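Exonuclease mut-7 homolog (Aedes aegypti, PDB 7JW2) probably acts as a magnesium-dependent 3'-5' exoribonuclease that trims the 3' ends of AGO1-bound microRNAs, with this chain forming its exonuclease domain. Local coordinates at residues A[19-22]-A[23-26]; A[152-155]-A[156-160]; A[169-172]-A[173-176]; A[177-180]-A[181-185]; A[189-192]-A[193-197]. All blocks are in the same frame, centred on the assembly; numbering follows the deposited sequence.

Contact 1: residues A[19-22]-A[23-26]; sequences DKFY and AMLS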
loop_
_atom_site.group_PDB
_atom_site.type_symbol
_atom_site.label_atom_id
_atom_site.label_comp_id
_atom_site.label_asym_id
_atom_site.label_seq_id
_atom_site.Cartn_x
_atom_site.Cartn_y
_atom_site.Cartn_z
ATOM N N ASP A 19 -0.152 7.335 -3.545
ATOM C CA ASP A 19 0.816 7.135 -2.471
ATOM C C ASP A 19 0.158 7.238 -1.106
ATOM O O ASP A 19 0.485 6.469 -0.203
ATOM C CB ASP A 19 1.972 8.132 -2.579
ATOM C CG ASP A 19 1.530 9.586 -2.624
ATOM O OD1 ASP A 19 1.865 10.349 -1.700
ATOM O OD2 ASP A 19 0.857 9.951 -3.584
ATOM N N LYS A 20 -0.785 8.163 -0.935
ATOM C CA LYS A 20 -1.458 8.306 0.350
ATOM C C LYS A 20 -2.375 7.124 0.626
ATOM O O LYS A 20 -2.508 6.704 1.782
ATOM C CB LYS A 20 -2.243 9.625 0.392
ATOM C CG LYS A 20 -1.340 10.846 0.451
ATOM C CD LYS A 20 -2.124 12.143 0.331
ATOM C CE LYS A 20 -1.171 13.313 0.101
ATOM N NZ LYS A 20 -1.916 14.527 -0.324
ATOM N N PHE A 21 -2.996 6.574 -0.419
ATOM C CA PHE A 21 -3.852 5.400 -0.272
ATOM C C PHE A 21 -3.056 4.190 0.225
ATOM O O PHE A 21 -3.484 3.478 1.148
ATOM C CB PHE A 21 -4.521 5.113 -1.615
ATOM C CG PHE A 21 -5.449 3.942 -1.610
ATOM C CD1 PHE A 21 -5.009 2.703 -2.044
ATOM C CD2 PHE A 21 -6.771 4.082 -1.219
ATOM C CE1 PHE A 21 -5.870 1.619 -2.059
ATOM C CE2 PHE A 21 -7.632 2.995 -1.235
ATOM C CZ PHE A 21 -7.180 1.771 -1.655
ATOM N N TYR A 22 -1.879 3.950 -0.356
ATOM C CA TYR A 22 -1.090 2.796 0.075
ATOM C C TYR A 22 -0.451 3.033 1.436
ATOM O O TYR A 22 -0.257 2.076 2.192
ATOM C CB TYR A 22 -0.050 2.436 -0.998
ATOM C CG TYR A 22 -0.734 1.714 -2.132
ATOM C CD1 TYR A 22 -1.238 0.436 -1.949
ATOM C CD2 TYR A 22 -0.927 2.316 -3.360
ATOM C CE1 TYR A 22 -1.898 -0.235 -2.963
ATOM C CE2 TYR A 22 -1.582 1.649 -4.388
ATOM C CZ TYR A 22 -2.072 0.382 -4.178
ATOM O OH TYR A 22 -2.731 -0.281 -5.191
ATOM N N ALA A 23 -0.134 4.283 1.788
ATOM C CA ALA A 23 0.330 4.554 3.147
ATOM C C ALA A 23 -0.775 4.267 4.159
ATOM O O ALA A 23 -0.527 3.683 5.228
ATOM C CB ALA A 23 0.806 6.003 3.267
ATOM N N MET A 24 -2.010 4.645 3.825
ATOM C CA MET A 24 -3.159 4.288 4.657
ATOM C C MET A 24 -3.296 2.773 4.783
ATOM O O MET A 24 -3.481 2.242 5.888
ATOM C CB MET A 24 -4.432 4.897 4.060
ATOM C CG MET A 24 -5.707 4.372 4.713
ATOM S SD MET A 24 -7.163 4.836 3.741
ATOM C CE MET A 24 -7.055 3.603 2.421
ATOM N N LEU A 25 -3.232 2.058 3.656
ATOM C CA LEU A 25 -3.384 0.605 3.684
ATOM C C LEU A 25 -2.312 -0.034 4.552
ATOM O O LEU A 25 -2.576 -1.002 5.270
ATOM C CB LEU A 25 -3.330 0.034 2.265
ATOM C CG LEU A 25 -3.866 -1.396 2.118
ATOM C CD1 LEU A 25 -5.341 -1.419 2.534
ATOM C CD2 LEU A 25 -3.726 -1.893 0.687
ATOM N N SER A 26 -1.095 0.503 4.510
ATOM C CA SER A 26 -0.013 -0.022 5.335
ATOM C C SER A 26 -0.374 0.006 6.816
ATOM O O SER A 26 -0.100 -0.955 7.547
ATOM C CB SER A 26 1.260 0.784 5.082
ATOM O OG SER A 26 2.286 0.400 5.976
#
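The carbonyl oxygen of D19 is gripped twice: A23 N donates to D19 O at 3.0 Å within helix 18-28, and S26 OG of the second subunit donates to the same oxygen from outside. The exchange is mutual, since S26 OG here, set anti to its own backbone N (chi1 173°), reaches D19 O of the second subunit. Three more backbone bonds of the alpha-helical i to i+4 kind run in parallel, such as L25 N to F21 O at 2.9 Å.

On the inner side, the methyl end of M24 turns back to the ring of F21, with M24 CE 3.7 Å from F21 CD2. The methionine chain runs out extended and bends only at its last torsion (chi3 78°), which brings CE beside the CD2-CE2 side of the ring while the side chain also packs on strand 61-65. F21 in turn lays its CD1 over the centre of the Y22 ring, 4.1 Å above the plane. Y22 CD1 approaches L25 CD2 at 4.3 Å, and the pair leans on helix 73-84.

D19 OD2 is held by S17 and by R30 of the second subunit. The helix thus works on two fronts: it fastens to the exonuclease core largely by apolar contact, and to the other subunit by polar bonds that add direction to a partly apolar seam including L25 and A23.

Contact 2: residues A[152-155]-A[156-160]; sequences ANLV and RLCLG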
loop_
_atom_site.group_PDB
_atom_site.type_symbol
_atom_site.label_atom_id
_atom_site.label_comp_id
_atom_site.label_asym_id
_atom_site.label_seq_id
_atom_site.Cartn_x
_atom_site.Cartn_y
_atom_site.Cartn_z
ATOM N N ALA A 152 -26.706 10.453 16.406
ATOM C CA ALA A 152 -26.562 11.629 17.256
ATOM C C ALA A 152 -27.012 11.336 18.681
ATOM O O ALA A 152 -26.378 11.782 19.644
ATOM C CB ALA A 152 -27.362 12.796 16.677
ATOM N N ASN A 153 -28.093 10.581 18.835
ATOM C CA ASN A 153 -28.564 10.260 20.179
ATOM C C ASN A 153 -27.641 9.258 20.868
ATOM O O ASN A 153 -27.438 9.332 22.085
ATOM C CB ASN A 153 -29.995 9.736 20.120
ATOM C CG ASN A 153 -30.994 10.839 19.826
ATOM O OD1 ASN A 153 -30.670 12.021 19.939
ATOM N ND2 ASN A 153 -32.205 10.460 19.443
ATOM N N LEU A 154 -27.073 8.314 20.111
ATOM C CA LEU A 154 -26.128 7.374 20.708
ATOM C C LEU A 154 -24.871 8.087 21.192
ATOM O O LEU A 154 -24.293 7.718 22.221
ATOM C CB LEU A 154 -25.775 6.280 19.699
ATOM C CG LEU A 154 -25.003 5.096 20.267
ATOM C CD1 LEU A 154 -25.665 4.577 21.555
ATOM C CD2 LEU A 154 -24.900 4.002 19.206
ATOM N N VAL A 155 -24.415 9.100 20.452
ATOM C CA VAL A 155 -23.281 9.901 20.901
ATOM C C VAL A 155 -23.595 10.582 22.230
ATOM O O VAL A 155 -22.765 10.597 23.147
ATOM C CB VAL A 155 -22.886 10.921 19.820
ATOM C CG1 VAL A 155 -21.962 11.965 20.392
ATOM C CG2 VAL A 155 -22.194 10.203 18.661
ATOM N N ARG A 156 -24.787 11.166 22.355
ATOM C CA ARG A 156 -25.144 11.813 23.615
ATOM C C ARG A 156 -25.191 10.811 24.762
ATOM O O ARG A 156 -24.667 11.079 25.847
ATOM C CB ARG A 156 -26.482 12.532 23.487
ATOM C CG ARG A 156 -26.714 13.561 24.592
ATOM C CD ARG A 156 -27.872 14.465 24.236
ATOM N NE ARG A 156 -29.126 13.721 24.215
ATOM C CZ ARG A 156 -29.780 13.381 23.106
ATOM N NH1 ARG A 156 -29.294 13.713 21.920
ATOM N NH2 ARG A 156 -30.917 12.702 23.186
ATOM N N LEU A 157 -25.812 9.648 24.533
ATOM C CA LEU A 157 -25.924 8.633 25.579
ATOM C C LEU A 157 -24.559 8.141 26.040
ATOM O O LEU A 157 -24.362 7.862 27.227
ATOM C CB LEU A 157 -26.753 7.453 25.079
ATOM C CG LEU A 157 -28.248 7.682 24.892
ATOM C CD1 LEU A 157 -28.818 6.640 23.961
ATOM C CD2 LEU A 157 -28.940 7.616 26.233
ATOM N N CYS A 158 -23.608 8.005 25.118
ATOM C CA CYS A 158 -22.326 7.411 25.472
ATOM C C CYS A 158 -21.286 8.437 25.886
ATOM O O CYS A 158 -20.455 8.146 26.749
ATOM C CB CYS A 158 -21.772 6.593 24.298
ATOM S SG CYS A 158 -22.729 5.144 23.887
ATOM N N LEU A 159 -21.293 9.624 25.285
ATOM C CA LEU A 159 -20.238 10.592 25.517
ATOM C C LEU A 159 -20.697 11.885 26.175
ATOM O O LEU A 159 -19.844 12.704 26.536
ATOM C CB LEU A 159 -19.541 10.927 24.193
ATOM C CG LEU A 159 -19.192 9.734 23.303
ATOM C CD1 LEU A 159 -18.629 10.273 22.011
ATOM C CD2 LEU A 159 -18.214 8.780 23.983
ATOM N N GLY A 160 -22.000 12.093 26.343
ATOM C CA GLY A 160 -22.476 13.244 27.091
ATOM C C GLY A 160 -22.326 14.567 26.387
ATOM O O GLY A 160 -22.383 15.617 27.036
#
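The side chain of R156 runs beside that of N153 on helix 151-159 and turns its head back to it. Its CB sits 3.6 Å from N153 O, the carbonyl that also receives the backbone bond from L157 N. CG and CD then carry the chain away from the backbone in extended form, until a bend at chi3 (67°) turns the head toward the preceding turn. NE makes a salt bridge to E144, and CZ lies 3.6 Å from N153 OD1. At the tip, R156 NH1 donates to N153 OD1 over 2.9 Å, and NH2 adds a weak bond to the same oxygen at 3.3 Å. The oxygen stays near the guanidinium plane, yet the amide plane stands 80° to it, so the two groups meet nearly crosswise. N153 ND2 is tied to N148 O, which fixes which way round the amide sits.

The side toward the core is apolar. L154 CD1 touches C158 SG at 3.8 Å, L154 and V155 pack on I195 of helix 179-205, and at the margin V155 CG1 comes within 4.1 Å of L159 CD1.

Between E144 and the N153 amide oxygen, the arginine head is held from two directions and its rotation is limited. The positive charge probably polarises the amide C=O; with E144 and N148 as outer partners, the pair joins the helix to the loop before it.

Contact 3: residues A[169-172]-A[173-176]; sequences FSNW and AQRP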
loop_
_atom_site.group_PDB
_atom_site.type_symbol
_atom_site.label_atom_id
_atom_site.label_comp_id
_atom_site.label_asym_id
_atom_site.label_seq_id
_atom_site.Cartn_x
_atom_site.Cartn_y
_atom_site.Cartn_z
ATOM N N PHE A 169 -25.786 17.180 5.719
ATOM C CA PHE A 169 -26.361 17.340 4.392
ATOM C C PHE A 169 -25.754 18.521 3.645
ATOM O O PHE A 169 -26.419 19.144 2.809
ATOM C CB PHE A 169 -27.878 17.476 4.495
ATOM C CG PHE A 169 -28.531 16.285 5.117
ATOM C CD1 PHE A 169 -28.526 15.069 4.464
ATOM C CD2 PHE A 169 -29.107 16.367 6.374
ATOM C CE1 PHE A 169 -29.110 13.956 5.037
ATOM C CE2 PHE A 169 -29.695 15.259 6.949
ATOM C CZ PHE A 169 -29.696 14.054 6.278
ATOM N N SER A 170 -24.504 18.850 3.953
ATOM C CA SER A 170 -23.774 19.870 3.214
ATOM C C SER A 170 -23.454 19.378 1.801
ATOM O O SER A 170 -23.740 18.235 1.420
ATOM C CB SER A 170 -22.503 20.255 3.957
ATOM O OG SER A 170 -21.615 19.143 3.997
ATOM N N ASN A 171 -22.846 20.257 0.999
ATOM C CA ASN A 171 -22.578 19.930 -0.394
ATOM C C ASN A 171 -21.284 19.139 -0.451
ATOM O O ASN A 171 -20.189 19.692 -0.574
ATOM C CB ASN A 171 -22.500 21.197 -1.238
ATOM C CG ASN A 171 -22.214 20.896 -2.680
ATOM O OD1 ASN A 171 -22.082 19.740 -3.073
ATOM N ND2 ASN A 171 -22.106 21.936 -3.485
ATOM N N TRP A 172 -21.414 17.809 -0.367
ATOM C CA TRP A 172 -20.234 16.949 -0.385
ATOM C C TRP A 172 -19.570 16.851 -1.755
ATOM O O TRP A 172 -18.485 16.257 -1.857
ATOM C CB TRP A 172 -20.612 15.552 0.129
ATOM C CG TRP A 172 -20.960 15.571 1.592
ATOM C CD1 TRP A 172 -22.208 15.463 2.145
ATOM C CD2 TRP A 172 -20.055 15.784 2.675
ATOM N NE1 TRP A 172 -22.135 15.579 3.522
ATOM C CE2 TRP A 172 -20.820 15.755 3.873
ATOM C CE3 TRP A 172 -18.667 15.949 2.763
ATOM C CZ2 TRP A 172 -20.250 15.932 5.130
ATOM C CZ3 TRP A 172 -18.094 16.103 4.031
ATOM C CH2 TRP A 172 -18.889 16.101 5.193
ATOM N N ALA A 173 -20.154 17.445 -2.795
ATOM C CA ALA A 173 -19.540 17.428 -4.116
ATOM C C ALA A 173 -18.624 18.619 -4.360
ATOM O O ALA A 173 -17.868 18.605 -5.335
ATOM C CB ALA A 173 -20.625 17.384 -5.201
ATOM N N GLN A 174 -18.666 19.638 -3.506
ATOM C CA GLN A 174 -17.809 20.792 -3.737
ATOM C C GLN A 174 -16.356 20.463 -3.401
ATOM O O GLN A 174 -16.067 19.677 -2.492
ATOM C CB GLN A 174 -18.307 21.995 -2.941
ATOM C CG GLN A 174 -17.890 22.033 -1.490
ATOM C CD GLN A 174 -18.696 23.051 -0.698
ATOM O OE1 GLN A 174 -19.336 23.926 -1.275
ATOM N NE2 GLN A 174 -18.687 22.930 0.624
ATOM N N ARG A 175 -15.435 21.015 -4.190
ATOM C CA ARG A 175 -14.011 20.852 -3.956
ATOM C C ARG A 175 -13.324 22.207 -4.082
ATOM O O ARG A 175 -13.595 22.952 -5.044
ATOM C CB ARG A 175 -13.396 19.844 -4.935
ATOM C CG ARG A 175 -13.747 18.370 -4.664
ATOM C CD ARG A 175 -13.259 17.922 -3.292
ATOM N NE ARG A 175 -13.471 16.495 -3.036
ATOM C CZ ARG A 175 -14.629 15.989 -2.616
ATOM N NH1 ARG A 175 -15.675 16.795 -2.442
ATOM N NH2 ARG A 175 -14.752 14.688 -2.377
ATOM N N PRO A 176 -12.444 22.577 -3.135
ATOM C CA PRO A 176 -12.155 21.770 -1.934
ATOM C C PRO A 176 -13.299 21.768 -0.937
ATOM O O PRO A 176 -14.139 22.665 -0.909
ATOM C CB PRO A 176 -10.932 22.456 -1.322
ATOM C CG PRO A 176 -10.957 23.849 -1.879
ATOM C CD PRO A 176 -11.567 23.757 -3.239
#
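This is a type I beta turn from N171 to Q174, with an Asx turn built into it, on the loop that leads from helix 151-159 to helix 179-205 of the RNase H-like exonuclease fold. The Asx bond runs from A173 N to N171 OD1 at 3.0 Å. N171 CG stands anti to the backbone N (chi1 180°), which swings the amide forward over the turn; the donor comes from above the plane of the side-chain carbonyl. The beta-turn bond itself, Q174 N to N171 O, is weak at 3.3 Å though nearly straight. The aliphatic part of Q174 closes over that carbonyl, its CG 3.4 Å from N171 O.

W172 turns its indole inward, against L52 and helix 179-205, with NE1 bonded to Q168 O. One face of the ring carries S170 OG, 3.4 Å above the plane and toward the rim. The tryptophan fastens the turn to the body of the domain.

R175 locks the far end. Its NE makes a salt bridge to D65 and NH2 reaches S51 OG, so the guanidinium is pinned from the sheet side, and S51 OG also bonds W172 O. Toward the turn NH1 has two carbonyl acceptors, both close to the guanidinium plane but each met from above its own carbonyl plane: R175 NH1 lies 2.9 Å from W172 O and equally 2.9 Å from Q174 O.

Contact 4: residues A[177-180]-A[181-185]; sequences LRKE and QLRYA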
loop_
_atom_site.group_PDB
_atom_site.type_symbol
_atom_site.label_atom_id
_atom_site.label_comp_id
_atom_site.label_asym_id
_atom_site.label_seq_id
_atom_site.Cartn_x
_atom_site.Cartn_y
_atom_site.Cartn_z
ATOM N N LEU A 177 -13.344 20.727 -0.117
ATOM C CA LEU A 177 -14.285 20.726 0.983
ATOM C C LEU A 177 -13.865 21.761 2.023
ATOM O O LEU A 177 -12.683 22.087 2.171
ATOM C CB LEU A 177 -14.365 19.331 1.611
ATOM C CG LEU A 177 -14.981 18.237 0.725
ATOM C CD1 LEU A 177 -14.623 16.844 1.255
ATOM C CD2 LEU A 177 -16.487 18.401 0.616
ATOM N N ARG A 178 -14.847 22.277 2.748
ATOM C CA ARG A 178 -14.560 23.232 3.808
ATOM C C ARG A 178 -14.047 22.500 5.037
ATOM O O ARG A 178 -14.359 21.327 5.256
ATOM C CB ARG A 178 -15.808 24.035 4.180
ATOM C CG ARG A 178 -16.431 24.843 3.051
ATOM C CD ARG A 178 -17.695 25.511 3.545
ATOM N NE ARG A 178 -18.894 24.922 2.960
ATOM C CZ ARG A 178 -19.763 24.154 3.614
ATOM N NH1 ARG A 178 -19.577 23.846 4.907
ATOM N NH2 ARG A 178 -20.822 23.684 2.966
ATOM N N LYS A 179 -13.266 23.210 5.859
ATOM C CA LYS A 179 -12.696 22.574 7.041
ATOM C C LYS A 179 -13.777 22.012 7.956
ATOM O O LYS A 179 -13.572 20.967 8.583
ATOM C CB LYS A 179 -11.797 23.556 7.799
ATOM C CG LYS A 179 -12.470 24.806 8.317
ATOM C CD LYS A 179 -11.436 25.707 8.989
ATOM C CE LYS A 179 -12.053 26.562 10.083
ATOM N NZ LYS A 179 -12.591 27.829 9.532
ATOM N N GLU A 180 -14.941 22.658 8.023
ATOM C CA GLU A 180 -16.011 22.146 8.873
ATOM C C GLU A 180 -16.575 20.837 8.332
ATOM O O GLU A 180 -17.004 19.979 9.118
ATOM C CB GLU A 180 -17.120 23.195 9.008
ATOM C CG GLU A 180 -16.676 24.485 9.690
ATOM C CD GLU A 180 -15.975 25.457 8.740
ATOM O OE1 GLU A 180 -15.350 26.425 9.234
ATOM O OE2 GLU A 180 -16.043 25.255 7.504
ATOM N N GLN A 181 -16.571 20.663 7.007
ATOM C CA GLN A 181 -17.000 19.404 6.403
ATOM C C GLN A 181 -16.015 18.287 6.714
ATOM O O GLN A 181 -16.417 17.176 7.089
ATOM C CB GLN A 181 -17.152 19.566 4.892
ATOM C CG GLN A 181 -18.312 20.447 4.450
ATOM C CD GLN A 181 -18.360 20.547 2.945
ATOM O OE1 GLN A 181 -17.474 21.151 2.344
ATOM N NE2 GLN A 181 -19.359 19.923 2.327
ATOM N N LEU A 182 -14.717 18.563 6.553
ATOM C CA LEU A 182 -13.700 17.560 6.863
ATOM C C LEU A 182 -13.749 17.174 8.335
ATOM O O LEU A 182 -13.594 15.995 8.681
ATOM C CB LEU A 182 -12.316 18.084 6.480
ATOM C CG LEU A 182 -12.150 18.298 4.971
ATOM C CD1 LEU A 182 -11.026 19.286 4.670
ATOM C CD2 LEU A 182 -11.918 16.981 4.259
ATOM N N ARG A 183 -13.983 18.146 9.217
ATOM C CA ARG A 183 -14.056 17.832 10.644
ATOM C C ARG A 183 -15.250 16.935 10.956
ATOM O O ARG A 183 -15.124 15.948 11.697
ATOM C CB ARG A 183 -14.108 19.128 11.456
ATOM C CG ARG A 183 -12.757 19.829 11.526
ATOM C CD ARG A 183 -12.638 20.754 12.735
ATOM N NE ARG A 183 -13.749 21.694 12.820
ATOM C CZ ARG A 183 -13.632 23.003 12.617
ATOM N NH1 ARG A 183 -12.447 23.522 12.320
ATOM N NH2 ARG A 183 -14.696 23.790 12.715
ATOM N N TYR A 184 -16.416 17.256 10.397
ATOM C CA TYR A 184 -17.596 16.425 10.590
ATOM C C TYR A 184 -17.361 15.013 10.062
ATOM O O TYR A 184 -17.720 14.030 10.721
ATOM C CB TYR A 184 -18.813 17.075 9.907
ATOM C CG TYR A 184 -19.978 16.130 9.754
ATOM C CD1 TYR A 184 -20.893 15.943 10.787
ATOM C CD2 TYR A 184 -20.137 15.375 8.597
ATOM C CE1 TYR A 184 -21.948 15.048 10.662
ATOM C CE2 TYR A 184 -21.179 14.486 8.463
ATOM C CZ TYR A 184 -22.075 14.314 9.499
ATOM O OH TYR A 184 -23.113 13.431 9.361
ATOM N N ALA A 185 -16.767 14.895 8.875
ATOM C CA ALA A 185 -16.572 13.574 8.280
ATOM C C ALA A 185 -15.630 12.722 9.117
ATOM O O ALA A 185 -15.868 11.520 9.300
ATOM C CB ALA A 185 -16.052 13.717 6.842
HETATM O O HOH W 1 -15.352 26.506 12.076
#
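Q181 OE1 takes the backbone N-H of R178 in a short, straight bond, 2.9 Å from R178 N, in the carbonyl plane and on a lone pair. R178 is the N-cap of helix 179-205 and Q181 its N3 residue, so this is the N3 half of a capping box. A hydrophobic staple accompanies it: L177, just before the cap, meets L182 across the first turn, with L177 CD1 4.0 Å from L182 CD2. L177 CD2 also lies against the glutamine amide, 3.4 Å from Q181 OE1.

Over the other side of that amide lies the guanidinium of R178, stacked almost parallel, its plane only 12° from the amide plane and Q181 CD 3.8 Å above its centre. N167 takes a bond from R178 NH1 and keeps this head in place. One shell further out, the loop before the helix fixes the glutamine: Q174 NE2 is a second donor to OE1, while Q181 NE2 is taken up by S170 OG and N171 O. A buried amide is thereby satisfied at both ends.

Along the outer face, K179, E180 and R183 form a charged row. K179 NZ makes a salt bridge to E180 OE1 at 3.1 Å. R183 comes near the same carboxylate without pointing an N-H at it; instead a water in the guanidinium plane accepts from R183 NH2 at 2.9 Å and donates to E180 OE1 at 2.8 Å.

Contact 5: residues A[189-192]-A[193-197]; sequences AFCL and LEIYD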
loop_
_atom_site.group_PDB
_atom_site.type_symbol
_atom_site.label_atom_id
_atom_site.label_comp_id
_atom_site.label_asym_id
_atom_site.label_seq_id
_atom_site.Cartn_x
_atom_site.Cartn_y
_atom_site.Cartn_z
ATOM N N ALA A 189 -16.726 8.973 11.719
ATOM C CA ALA A 189 -16.130 7.650 11.865
ATOM C C ALA A 189 -15.543 7.453 13.264
ATOM O O ALA A 189 -15.798 6.425 13.908
ATOM C CB ALA A 189 -15.069 7.434 10.781
ATOM N N PHE A 190 -14.764 8.424 13.762
ATOM C CA PHE A 190 -14.051 8.222 15.027
ATOM C C PHE A 190 -15.005 8.010 16.206
ATOM O O PHE A 190 -14.704 7.223 17.119
ATOM C CB PHE A 190 -13.121 9.401 15.322
ATOM C CG PHE A 190 -12.200 9.171 16.500
ATOM C CD1 PHE A 190 -12.551 9.609 17.769
ATOM C CD2 PHE A 190 -10.986 8.526 16.329
ATOM C CE1 PHE A 190 -11.707 9.400 18.851
ATOM C CE2 PHE A 190 -10.128 8.313 17.401
ATOM C CZ PHE A 190 -10.495 8.756 18.671
ATOM N N CYS A 191 -16.151 8.689 16.215
ATOM C CA CYS A 191 -17.031 8.583 17.381
ATOM C C CYS A 191 -17.580 7.170 17.547
ATOM O O CYS A 191 -18.018 6.802 18.650
ATOM C CB CYS A 191 -18.165 9.616 17.294
ATOM S SG CYS A 191 -19.512 9.230 16.130
ATOM N N LEU A 192 -17.571 6.364 16.479
ATOM C CA LEU A 192 -18.017 4.983 16.603
ATOM C C LEU A 192 -17.091 4.197 17.519
ATOM O O LEU A 192 -17.558 3.348 18.297
ATOM C CB LEU A 192 -18.090 4.330 15.219
ATOM C CG LEU A 192 -18.926 5.090 14.184
ATOM C CD1 LEU A 192 -18.856 4.347 12.854
ATOM C CD2 LEU A 192 -20.366 5.266 14.658
ATOM N N LEU A 193 -15.785 4.491 17.470
ATOM C CA LEU A 193 -14.850 3.839 18.391
ATOM C C LEU A 193 -15.156 4.227 19.826
ATOM O O LEU A 193 -15.167 3.370 20.722
ATOM C CB LEU A 193 -13.406 4.210 18.059
ATOM C CG LEU A 193 -12.875 3.795 16.680
ATOM C CD1 LEU A 193 -11.684 4.647 16.323
ATOM C CD2 LEU A 193 -12.471 2.317 16.683
ATOM N N GLU A 194 -15.405 5.515 20.061
ATOM C CA GLU A 194 -15.728 5.987 21.408
ATOM C C GLU A 194 -17.039 5.398 21.912
ATOM O O GLU A 194 -17.157 5.064 23.100
ATOM C CB GLU A 194 -15.795 7.516 21.417
ATOM C CG GLU A 194 -14.538 8.197 20.913
ATOM C CD GLU A 194 -14.739 9.685 20.706
ATOM O OE1 GLU A 194 -15.548 10.059 19.831
ATOM O OE2 GLU A 194 -14.071 10.482 21.403
ATOM N N ILE A 195 -18.035 5.255 21.031
ATOM C CA ILE A 195 -19.297 4.622 21.413
ATOM C C ILE A 195 -19.070 3.169 21.824
ATOM O O ILE A 195 -19.543 2.726 22.880
ATOM C CB ILE A 195 -20.318 4.728 20.271
ATOM C CG1 ILE A 195 -20.868 6.154 20.175
ATOM C CG2 ILE A 195 -21.440 3.747 20.469
ATOM C CD1 ILE A 195 -21.603 6.405 18.879
ATOM N N TYR A 196 -18.363 2.396 20.992
ATOM C CA TYR A 196 -18.127 0.994 21.331
ATOM C C TYR A 196 -17.425 0.871 22.674
ATOM O O TYR A 196 -17.781 0.012 23.498
ATOM C CB TYR A 196 -17.310 0.302 20.228
ATOM C CG TYR A 196 -17.211 -1.182 20.483
ATOM C CD1 TYR A 196 -18.294 -2.016 20.238
ATOM C CD2 TYR A 196 -16.066 -1.740 21.028
ATOM C CE1 TYR A 196 -18.239 -3.373 20.509
ATOM C CE2 TYR A 196 -16.005 -3.105 21.306
ATOM C CZ TYR A 196 -17.099 -3.907 21.033
ATOM O OH TYR A 196 -17.070 -5.262 21.299
ATOM N N ASP A 197 -16.426 1.718 22.911
ATOM C CA ASP A 197 -15.679 1.661 24.165
ATOM C C ASP A 197 -16.592 1.931 25.359
ATOM O O ASP A 197 -16.498 1.252 26.390
ATOM C CB ASP A 197 -14.527 2.661 24.105
ATOM C CG ASP A 197 -13.718 2.702 25.374
ATOM O OD1 ASP A 197 -12.844 1.830 25.548
ATOM O OD2 ASP A 197 -13.943 3.619 26.187
#
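Around A189-L193 the bonding of helix 179-205 is irregular: L192 N bonds A189 O, and F190 O accepts weakly from both L193 N (3.0 Å) and E194 N (3.5 Å); regular alpha-helical bonding then resumes with I195 N to C191 O at 2.8 Å. This is the central part of the helix in the RNase H-like exonuclease fold, which packs between the sheet and helices 125-132 and 151-159.

F190 throws its ring along the helix (chi1 -171°), where two residues of the next turn meet it. L193 crosses it at about a right angle, with L193 CD1 3.9 Å from F190 CD2. E194 brings its carboxylate to another part of the ring, E194 CD 3.6 Å from F190 CE1, with the two planes 64° apart. L193 goes on to strand 33-40 at M33 and A35, while the phenylalanine is packed by L5 and L7 of the N-terminal stretch.

I195 lies along the other flank, its CG1 3.3 Å from C191 O and its side chain among L125, L151 and L154.

E194 is the polar side chain that touches F190 and C191. With CG beside the backbone N (chi1 -56°) and the chain extended beyond it, the carboxylate reaches back, and H3 provides a hydrogen bond to OE1. That same oxygen rests 3.2 Å from C191 CA, while E194 OE2 lies in the plane of the F190 ring, at its edge.

Along the chain the contacts come in the order 1, 2, 3, 4, 5, all within one exonuclease domain. Contacts 4 and 5 share helix 179-205, their centres about 18 Å apart, and contact 3 runs straight into contact 4, the loop 169-176 meeting the helix start with centres about 9 Å apart. Contact 2, on helix 151-159, packs against contact 5, where L154, V155 and L159 meet C191, E194 and I195. Contact 1, on helix 18-28, stands apart. The centres of contacts 1 and 2 are about 32 Å apart, on opposite sides of the chain's centre. Contacts 2 to 5 are thus linked through helix 179-205, while helix 18-28 serves the subunit interface.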